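Local coordinates for MutT/nudix family protein (Enterococcus faecalis, PDB 2FML) that is of unknown function but, as a Nudix-family protein with an NrtR-like winged-helix domain, probably binds a nucleotide-type ligand and may act as a transcriptional regulator, at residues V223-F227 with L228-Y232; L151-H154 with G155-I158; K213-I217 with T218-K222; Q206-Q209 with V210-K213. All blocks are in the same frame, centred on the assembly; numbering follows the deposited sequence.

Contact 1. Residues V223-F227 with L228-Y232; sequences VFAKF and LGVDY
Ala225 and the turn that follows it, Leu228 to Tyr232, show a helix end closed by two bonds to one backbone oxygen. Three backbone hydrogen bonds lead out of the last turn. Leu228 N gives to Phe224 O (2.9 Å), and Gly229 N to Ala225 O is the last helical (i to i+4) step. Val230 N then reaches Ala225 O at 3.1 Å, a wider i to i+5 bond. Gly229 N and Val230 N approach that oxygen from opposite faces of its carbonyl plane. Gly229 makes the reversal with positive phi (82°).

The apolar contacts are slight and centre on a methyl group. Ala225 CB faces the returning chain, nearest to Val230 O (3.1 Å), and meets Val230 CG2 at 3.8 Å and Tyr232 CB at 4.0 Å. Leu228 leans over the carbonyl of its bonding partner, its CG 3.2 Å from Phe224 O, because chi1 of -72° sets CG beside its own backbone N.

Beyond these two segments, Phe240 meets the Phe224 ring edge-to-face and Lys222 makes a cation-pi contact with Tyr232. A glycine-terminated C-cap of this kind ends helix 217-228 and starts the loop toward helix 237-244 in the putative winged-helix domain.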
loop_
_atom_site.group_PDB
_atom_site.type_symbol
_atom_site.label_atom_id
_atom_site.label_comp_id
_atom_site.label_asym_id
_atom_site.label_seq_id
_atom_site.Cartn_x
_atom_site.Cartn_y
_atom_site.Cartn_z
ATOM N N VAL A 223 23.023 10.767 4.517
ATOM C CA VAL A 223 21.841 9.952 4.647
ATOM C C VAL A 223 21.612 9.158 3.351
ATOM O O VAL A 223 21.519 7.935 3.386
ATOM C CB VAL A 223 20.620 10.790 5.016
ATOM C CG1 VAL A 223 19.364 9.942 4.878
ATOM C CG2 VAL A 223 20.774 11.334 6.419
ATOM N N PHE A 224 21.548 9.844 2.219
ATOM C CA PHE A 224 21.475 9.182 0.937
ATOM C C PHE A 224 22.543 8.087 0.721
ATOM O O PHE A 224 22.237 7.038 0.180
ATOM C CB PHE A 224 21.579 10.206 -0.181
ATOM C CG PHE A 224 20.256 10.692 -0.679
ATOM C CD1 PHE A 224 19.357 11.341 0.189
ATOM C CD2 PHE A 224 19.900 10.508 -2.029
ATOM C CE1 PHE A 224 18.120 11.794 -0.273
ATOM C CE2 PHE A 224 18.674 10.968 -2.506
ATOM C CZ PHE A 224 17.780 11.618 -1.620
ATOM N N ALA A 225 23.784 8.325 1.141
ATOM C CA ALA A 225 24.833 7.324 0.947
ATOM C C ALA A 225 24.626 6.086 1.860
ATOM O O ALA A 225 24.951 4.967 1.449
ATOM C CB ALA A 225 26.231 7.938 1.108
ATOM N N LYS A 226 24.114 6.291 3.082
ATOM C CA LYS A 226 23.779 5.153 3.982
ATOM C C LYS A 226 22.721 4.212 3.342
ATOM O O LYS A 226 22.797 2.989 3.488
ATOM C CB LYS A 226 23.302 5.574 5.412
ATOM C CG LYS A 226 24.346 6.220 6.381
ATOM C CD LYS A 226 25.800 5.910 6.058
ATOM C CE LYS A 226 26.428 4.791 6.872
ATOM N NZ LYS A 226 27.974 4.846 6.828
ATOM N N PHE A 227 21.741 4.793 2.644
ATOM C CA PHE A 227 20.777 3.987 1.869
ATOM C C PHE A 227 21.350 3.396 0.568
ATOM O O PHE A 227 20.965 2.287 0.169
ATOM C CB PHE A 227 19.485 4.759 1.626
ATOM C CG PHE A 227 18.634 4.871 2.851
ATOM C CD1 PHE A 227 17.850 3.779 3.286
ATOM C CD2 PHE A 227 18.624 6.039 3.584
ATOM C CE1 PHE A 227 17.054 3.850 4.426
ATOM C CE2 PHE A 227 17.822 6.148 4.696
ATOM C CZ PHE A 227 17.045 5.050 5.152
ATOM N N LEU A 228 22.271 4.128 -0.059
ATOM C CA LEU A 228 22.911 3.704 -1.313
ATOM C C LEU A 228 23.992 2.690 -1.045
ATOM O O LEU A 228 24.236 1.823 -1.860
ATOM C CB LEU A 228 23.438 4.922 -2.104
ATOM C CG LEU A 228 22.284 5.741 -2.728
ATOM C CD1 LEU A 228 22.685 7.125 -3.219
ATOM C CD2 LEU A 228 21.553 4.974 -3.828
ATOM N N GLY A 229 24.616 2.787 0.129
ATOM C CA GLY A 229 25.679 1.873 0.541
ATOM C C GLY A 229 27.000 2.300 -0.054
ATOM O O GLY A 229 27.873 1.485 -0.282
ATOM N N VAL A 230 27.127 3.597 -0.308
ATOM C CA VAL A 230 28.331 4.196 -0.847
ATOM C C VAL A 230 28.922 5.237 0.162
ATOM O O VAL A 230 28.281 5.644 1.126
ATOM C CB VAL A 230 28.048 4.891 -2.225
ATOM C CG1 VAL A 230 27.448 3.923 -3.240
ATOM C CG2 VAL A 230 27.144 6.099 -2.040
ATOM N N ASP A 231 30.151 5.656 -0.105
ATOM C CA ASP A 231 30.802 6.770 0.550
ATOM C C ASP A 231 30.130 8.087 0.105
ATOM O O ASP A 231 30.047 8.390 -1.098
ATOM C CB ASP A 231 32.273 6.715 0.113
ATOM C CG ASP A 231 33.181 7.734 0.821
ATOM O OD1 ASP A 231 34.278 7.947 0.260
ATOM O OD2 ASP A 231 32.870 8.286 1.902
ATOM N N TYR A 232 29.632 8.863 1.069
ATOM C CA TYR A 232 29.039 10.195 0.791
ATOM C C TYR A 232 29.864 11.092 -0.187
ATOM O O TYR A 232 29.302 11.908 -0.938
ATOM C CB TYR A 232 28.731 10.927 2.112
ATOM C CG TYR A 232 29.918 11.589 2.752
ATOM C CD1 TYR A 232 30.214 12.932 2.491
ATOM C CD2 TYR A 232 30.753 10.881 3.612
ATOM C CE1 TYR A 232 31.307 13.556 3.066
ATOM C CE2 TYR A 232 31.853 11.492 4.214
ATOM C CZ TYR A 232 32.141 12.842 3.936
ATOM O OH TYR A 232 33.245 13.461 4.535
#

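Contact 2. Residues L151-H154 with G155-I158; sequences LERH and GQHI
Arg153 NE grips Gly155 O with a short, straight bond of 2.7 Å (171° at the hydrogen), meeting the oxygen almost head-on and in the plane of the guanidinium. NH2 adds a weak second bond to the same oxygen. The side chain is extended from CG to NE, and with CG anti to the backbone N (chi1 -172°) it runs out over the turn. Gln156 lies beside it and points the same way, its amide plane turned 73° from the guanidinium.

Beneath this, His154 and His157 form the hydrogen-bonded pair that closes the hairpin. His154 N gives to His157 O at 2.8 Å, whereas the return bond from His157 N to His154 O is 3.2 Å and comes from above the carbonyl plane. The link is a type II' turn with Gly155, at positive phi, in its second position.

Further out, Arg153 and Ile158 are an antiparallel non-hydrogen-bonded pair, and Ile158 CA makes a CA-H...O contact with Glu152 O (3.1 Å). Leu151 CD1 reaches Ile158 CB at 3.8 Å, while Phe194 touches both Ile158 and Arg153. With NE committed to the turn and NH1 to Phe227 O, the guanidinium is fixed in rotation, and its charge faces backbone carbonyls, which it would tend to polarise.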
loop_
_atom_site.group_PDB
_atom_site.type_symbol
_atom_site.label_atom_id
_atom_site.label_comp_id
_atom_site.label_asym_id
_atom_site.label_seq_id
_atom_site.Cartn_x
_atom_site.Cartn_y
_atom_site.Cartn_z
ATOM N N LEU A 151 21.655 -0.143 11.625
ATOM C CA LEU A 151 21.325 -0.642 10.301
ATOM C C LEU A 151 22.378 -0.182 9.245
ATOM O O LEU A 151 22.558 1.014 8.982
ATOM C CB LEU A 151 19.905 -0.189 9.961
ATOM C CG LEU A 151 19.583 -0.101 8.469
ATOM C CD1 LEU A 151 19.448 -1.483 7.779
ATOM C CD2 LEU A 151 18.313 0.742 8.297
ATOM N N GLU A 152 23.048 -1.131 8.611
ATOM C CA GLU A 152 24.103 -0.812 7.657
ATOM C C GLU A 152 23.931 -1.586 6.344
ATOM O O GLU A 152 23.679 -2.813 6.355
ATOM C CB GLU A 152 25.444 -1.115 8.313
ATOM C CG GLU A 152 26.614 -0.835 7.488
ATOM C CD GLU A 152 27.704 -0.131 8.251
ATOM O OE1 GLU A 152 28.063 -0.601 9.367
ATOM O OE2 GLU A 152 28.226 0.894 7.730
ATOM N N ARG A 153 24.055 -0.874 5.220
ATOM C CA ARG A 153 24.104 -1.497 3.892
ATOM C C ARG A 153 25.520 -1.896 3.405
ATOM O O ARG A 153 26.461 -1.076 3.395
ATOM C CB ARG A 153 23.458 -0.619 2.839
ATOM C CG ARG A 153 23.360 -1.377 1.524
ATOM C CD ARG A 153 22.693 -0.541 0.489
ATOM N NE ARG A 153 22.643 -1.197 -0.814
ATOM C CZ ARG A 153 21.869 -0.814 -1.827
ATOM N NH1 ARG A 153 21.070 0.245 -1.735
ATOM N NH2 ARG A 153 21.886 -1.508 -2.945
ATOM N N HIS A 154 25.648 -3.158 3.002
ATOM C CA HIS A 154 26.876 -3.674 2.389
ATOM C C HIS A 154 26.499 -4.339 1.069
ATOM O O HIS A 154 26.167 -5.521 1.052
ATOM C CB HIS A 154 27.563 -4.696 3.318
ATOM C CG HIS A 154 28.025 -4.111 4.618
ATOM N ND1 HIS A 154 27.351 -4.312 5.804
ATOM C CD2 HIS A 154 29.072 -3.302 4.914
ATOM C CE1 HIS A 154 27.978 -3.680 6.784
ATOM N NE2 HIS A 154 29.014 -3.042 6.268
ATOM N N GLY A 155 26.554 -3.570 -0.020
ATOM C CA GLY A 155 26.272 -4.097 -1.340
ATOM C C GLY A 155 24.797 -4.362 -1.407
ATOM O O GLY A 155 23.999 -3.450 -1.283
ATOM N N GLN A 156 24.411 -5.618 -1.572
ATOM C CA GLN A 156 22.987 -5.934 -1.739
ATOM C C GLN A 156 22.346 -6.482 -0.447
ATOM O O GLN A 156 21.262 -7.027 -0.477
ATOM C CB GLN A 156 22.773 -6.865 -2.942
ATOM C CG GLN A 156 23.451 -6.358 -4.272
ATOM C CD GLN A 156 23.076 -4.888 -4.684
ATOM O OE1 GLN A 156 21.898 -4.565 -4.926
ATOM N NE2 GLN A 156 24.092 -4.016 -4.765
ATOM N N HIS A 157 23.051 -6.306 0.673
ATOM C CA HIS A 157 22.652 -6.799 1.997
ATOM C C HIS A 157 22.617 -5.656 2.960
ATOM O O HIS A 157 23.306 -4.689 2.817
ATOM C CB HIS A 157 23.658 -7.825 2.583
ATOM C CG HIS A 157 23.827 -9.039 1.737
ATOM N ND1 HIS A 157 25.061 -9.561 1.421
ATOM C CD2 HIS A 157 22.920 -9.798 1.091
ATOM C CE1 HIS A 157 24.901 -10.604 0.622
ATOM N NE2 HIS A 157 23.610 -10.763 0.402
ATOM N N ILE A 158 21.815 -5.845 3.981
ATOM C CA ILE A 158 21.766 -4.958 5.129
ATOM C C ILE A 158 21.918 -5.765 6.376
ATOM O O ILE A 158 21.417 -6.905 6.456
ATOM C CB ILE A 158 20.440 -4.128 5.173
ATOM C CG1 ILE A 158 19.161 -5.003 5.142
ATOM C CG2 ILE A 158 20.428 -3.148 4.046
ATOM C CD1 ILE A 158 17.853 -4.129 5.308
#

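Contact 3. Residues K213-I217 with T218-K222; sequences KDFTI and TEARK
Thr216 and Glu219 exchange bonds at the start of helix 217-228. Thr216 OG1 accepts from Glu219 N at 3.2 Å along a nearly straight line (166°), and Glu219 OE1 in turn takes the N-H of Thr216 at 3.1 Å, the donor standing above the carboxylate plane. Each side chain thus satisfies the other's backbone amide, and the two cross at about a right angle. With chi1 of 61°, Thr216 OG1 sits between its own N and carbonyl carbon, facing the first turn, while the extended Glu219 chain reaches back to the loop.

This reciprocal pair is a capping box with Thr216 as N-cap, opening a helix of the putative winged-helix domain. The regular bonds start at once: Ala220 N to Thr216 O, then Arg221 N to Ile217 O at 2.8 Å. Side chains of the latter pair follow the same spacing, Ile217 CG2 lying 3.8 Å from Arg221 CD. Phe215, still in the loop, packs on the first turn, its CD1 4.4 Å from Ala220 CB.

In the next shell, the second carboxylate oxygen of Glu219 forms a salt bridge with Lys51, which would favour the charged state and may hold the group toward the cap. Arg221, bent at chi3, gives NE to Ile235 O, and the Phe215 ring meets Phe248 edge-to-face.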
loop_
_atom_site.group_PDB
_atom_site.type_symbol
_atom_site.label_atom_id
_atom_site.label_comp_id
_atom_site.label_asym_id
_atom_site.label_seq_id
_atom_site.Cartn_x
_atom_site.Cartn_y
_atom_site.Cartn_z
ATOM N N LYS A 213 14.426 18.405 10.794
ATOM C CA LYS A 213 13.844 19.739 10.495
ATOM C C LYS A 213 14.796 20.780 9.907
ATOM O O LYS A 213 14.334 21.707 9.245
ATOM C CB LYS A 213 13.015 20.324 11.675
ATOM C CG LYS A 213 11.545 19.824 11.792
ATOM C CD LYS A 213 11.414 18.346 12.214
ATOM C CE LYS A 213 11.089 17.438 11.030
ATOM N NZ LYS A 213 11.550 16.020 11.277
ATOM N N ASP A 214 16.104 20.645 10.126
ATOM C CA ASP A 214 17.040 21.322 9.234
ATOM C C ASP A 214 18.317 20.527 8.902
ATOM O O ASP A 214 18.717 19.628 9.652
ATOM C CB ASP A 214 17.285 22.798 9.633
ATOM C CG ASP A 214 18.326 22.972 10.726
ATOM O OD1 ASP A 214 17.981 23.587 11.756
ATOM O OD2 ASP A 214 19.488 22.530 10.546
ATOM N N PHE A 215 18.943 20.871 7.772
ATOM C CA PHE A 215 20.074 20.103 7.242
ATOM C C PHE A 215 20.909 20.788 6.154
ATOM O O PHE A 215 20.372 21.470 5.289
ATOM C CB PHE A 215 19.579 18.757 6.706
ATOM C CG PHE A 215 18.337 18.842 5.852
ATOM C CD1 PHE A 215 18.429 18.991 4.478
ATOM C CD2 PHE A 215 17.066 18.705 6.419
ATOM C CE1 PHE A 215 17.270 19.037 3.683
ATOM C CE2 PHE A 215 15.896 18.756 5.626
ATOM C CZ PHE A 215 16.008 18.919 4.264
ATOM N N THR A 216 22.221 20.558 6.199
ATOM C CA THR A 216 23.106 20.841 5.073
ATOM C C THR A 216 23.007 19.811 3.915
ATOM O O THR A 216 22.495 18.656 4.071
ATOM C CB THR A 216 24.605 20.953 5.514
ATOM O OG1 THR A 216 25.027 19.712 6.083
ATOM C CG2 THR A 216 24.808 22.054 6.529
ATOM N N ILE A 217 23.505 20.223 2.749
ATOM C CA ILE A 217 23.686 19.300 1.630
ATOM C C ILE A 217 24.614 18.094 1.994
ATOM O O ILE A 217 24.332 16.974 1.600
ATOM C CB ILE A 217 24.097 20.031 0.317
ATOM C CG1 ILE A 217 23.076 21.125 -0.047
ATOM C CG2 ILE A 217 24.191 19.037 -0.833
ATOM C CD1 ILE A 217 21.589 20.653 -0.120
ATOM N N THR A 218 25.681 18.327 2.773
ATOM C CA THR A 218 26.524 17.223 3.294
ATOM C C THR A 218 25.765 16.200 4.177
ATOM O O THR A 218 25.934 14.981 4.016
ATOM C CB THR A 218 27.813 17.736 4.008
ATOM O OG1 THR A 218 28.562 18.544 3.094
ATOM C CG2 THR A 218 28.704 16.549 4.454
ATOM N N GLU A 219 24.943 16.675 5.105
ATOM C CA GLU A 219 24.114 15.738 5.893
ATOM C C GLU A 219 23.164 14.932 4.986
ATOM O O GLU A 219 23.037 13.716 5.124
ATOM C CB GLU A 219 23.336 16.456 7.013
ATOM C CG GLU A 219 24.215 17.111 8.123
ATOM C CD GLU A 219 23.453 18.139 9.005
ATOM O OE1 GLU A 219 22.353 18.589 8.605
ATOM O OE2 GLU A 219 23.940 18.474 10.112
ATOM N N ALA A 220 22.496 15.613 4.058
ATOM C CA ALA A 220 21.569 14.953 3.152
ATOM C C ALA A 220 22.303 13.941 2.298
ATOM O O ALA A 220 21.818 12.843 2.110
ATOM C CB ALA A 220 20.840 15.981 2.266
ATOM N N ARG A 221 23.457 14.322 1.743
ATOM C CA ARG A 221 24.311 13.345 1.055
ATOM C C ARG A 221 24.661 12.105 1.920
ATOM O O ARG A 221 24.628 10.984 1.408
ATOM C CB ARG A 221 25.563 14.005 0.494
ATOM C CG ARG A 221 25.283 14.880 -0.726
ATOM C CD ARG A 221 26.377 15.972 -0.944
ATOM N NE ARG A 221 27.654 15.336 -1.212
ATOM C CZ ARG A 221 28.769 15.541 -0.523
ATOM N NH1 ARG A 221 28.803 16.422 0.469
ATOM N NH2 ARG A 221 29.865 14.867 -0.847
ATOM N N LYS A 222 24.985 12.311 3.205
ATOM C CA LYS A 222 25.386 11.224 4.154
ATOM C C LYS A 222 24.252 10.249 4.457
ATOM O O LYS A 222 24.477 9.060 4.629
ATOM C CB LYS A 222 25.941 11.819 5.460
ATOM C CG LYS A 222 27.325 12.576 5.311
ATOM C CD LYS A 222 28.098 12.615 6.644
ATOM C CE LYS A 222 29.393 13.415 6.598
ATOM N NZ LYS A 222 30.128 13.270 7.921
#

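Contact 4. Residues Q206-Q209 with V210-K213; sequences QVLQ and VLGK
Val210 settles over the carbonyl of Val207, giving that oxygen its N-H at 3.0 Å. Its CG2, placed between the backbone N and the carbonyl carbon, is the closer branch, 3.3 Å from Val207 O; CG1 also lies near, so both methyls are on the same side of the acceptor. Phe131 of strand 123-131 and Tyr49 of strand 39-50 touch the same valine from the Nudix sheet.

Leu211 repeats the step, its N-H reaching Leu208 O at 3.2 Å from well above the carbonyl plane. The i to i+3 spacing of these bonds is that of a 3-10 helix, here a short turn of buried Val and Leu residues in the putative NrtR-type winged-helix region. Leu208 CD2 and Leu211 CD1 come within 4.3 Å on the side facing helix 217-228, where Phe224 meets Leu208 and Val223 meets Leu211.

At Gly212 the 3-10 turn ends: its N donates to Gln209 O at 2.9 Å, and positive phi (84°) turns the chain away. The side chain of Lys213, bent at chi2 and chi3, curls back until NZ gives a weak bond at 3.3 Å to Gln209 O, the oxygen that also accepts from Gly212 N.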
loop_
_atom_site.group_PDB
_atom_site.type_symbol
_atom_site.label_atom_id
_atom_site.label_comp_id
_atom_site.label_asym_id
_atom_site.label_seq_id
_atom_site.Cartn_x
_atom_site.Cartn_y
_atom_site.Cartn_z
ATOM N N GLN A 206 11.317 12.380 1.585
ATOM C CA GLN A 206 10.750 12.385 2.934
ATOM C C GLN A 206 11.760 11.873 3.962
ATOM O O GLN A 206 11.838 12.402 5.066
ATOM C CB GLN A 206 9.464 11.567 3.022
ATOM C CG GLN A 206 8.109 12.322 3.029
ATOM C CD GLN A 206 6.921 11.335 3.394
ATOM O OE1 GLN A 206 5.719 11.650 3.241
ATOM N NE2 GLN A 206 7.284 10.151 3.872
ATOM N N VAL A 207 12.542 10.867 3.584
ATOM C CA VAL A 207 13.549 10.255 4.484
ATOM C C VAL A 207 14.472 11.241 5.216
ATOM O O VAL A 207 14.905 10.963 6.352
ATOM C CB VAL A 207 14.421 9.169 3.779
ATOM C CG1 VAL A 207 15.405 9.824 2.756
ATOM C CG2 VAL A 207 15.183 8.306 4.835
ATOM N N LEU A 208 14.739 12.395 4.586
ATOM C CA LEU A 208 15.542 13.476 5.221
ATOM C C LEU A 208 14.896 14.022 6.509
ATOM O O LEU A 208 15.477 14.870 7.178
ATOM C CB LEU A 208 15.814 14.620 4.223
ATOM C CG LEU A 208 16.518 14.209 2.935
ATOM C CD1 LEU A 208 16.734 15.403 2.082
ATOM C CD2 LEU A 208 17.856 13.530 3.247
ATOM N N GLN A 209 13.677 13.558 6.825
ATOM C CA GLN A 209 13.033 13.786 8.133
ATOM C C GLN A 209 13.884 13.282 9.304
ATOM O O GLN A 209 13.912 13.921 10.347
ATOM C CB GLN A 209 11.672 13.120 8.196
ATOM C CG GLN A 209 10.520 13.920 7.657
ATOM C CD GLN A 209 9.195 13.151 7.781
ATOM O OE1 GLN A 209 9.117 12.157 8.481
ATOM N NE2 GLN A 209 8.176 13.607 7.093
ATOM N N VAL A 210 14.577 12.153 9.127
ATOM C CA VAL A 210 15.485 11.626 10.166
ATOM C C VAL A 210 16.592 12.635 10.624
ATOM O O VAL A 210 17.257 12.429 11.656
ATOM C CB VAL A 210 16.189 10.276 9.761
ATOM C CG1 VAL A 210 15.181 9.205 9.331
ATOM C CG2 VAL A 210 17.201 10.502 8.743
ATOM N N LEU A 211 16.766 13.694 9.834
ATOM C CA LEU A 211 17.768 14.714 10.082
ATOM C C LEU A 211 17.240 15.837 10.969
ATOM O O LEU A 211 18.013 16.661 11.420
ATOM C CB LEU A 211 18.301 15.268 8.751
ATOM C CG LEU A 211 19.381 14.497 8.000
ATOM C CD1 LEU A 211 19.741 15.258 6.717
ATOM C CD2 LEU A 211 20.660 14.264 8.864
ATOM N N GLY A 212 15.927 15.872 11.196
ATOM C CA GLY A 212 15.345 16.697 12.244
ATOM C C GLY A 212 15.065 18.162 11.932
ATOM O O GLY A 212 15.412 19.067 12.722
ATOM N N LYS A 213 14.426 18.405 10.794
ATOM C CA LYS A 213 13.844 19.739 10.495
ATOM C C LYS A 213 14.796 20.780 9.907
ATOM O O LYS A 213 14.334 21.707 9.245
ATOM C CB LYS A 213 13.015 20.324 11.675
ATOM C CG LYS A 213 11.545 19.824 11.792
ATOM C CD LYS A 213 11.414 18.346 12.214
ATOM C CE LYS A 213 11.089 17.438 11.030
ATOM N NZ LYS A 213 11.550 16.020 11.277
#

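How the contacts relate
Contacts 4, 3 and 1 follow one another along the chain. Contact 4 shares Lys213 with contact 3, and their centres are about 9 Å apart; contacts 3 and 1 begin and end the same helix, their centres about 12 Å apart. Contact 4 packs against one side of that helix: Leu211 CD1 lies 3.8 Å from Glu219 CB, and Val207 CG2 comes within 3.4 Å of Phe227 CE2. Contact 2 belongs to the Nudix range and touches only contact 1, where Arg153 NH1 probably bonds to Phe227 O (2.8 Å). From contacts 3 and 4 its nearest atoms are about 9 Å away. Contact 2 therefore ties the Nudix hairpin to the helix end in the putative DNA-binding domain.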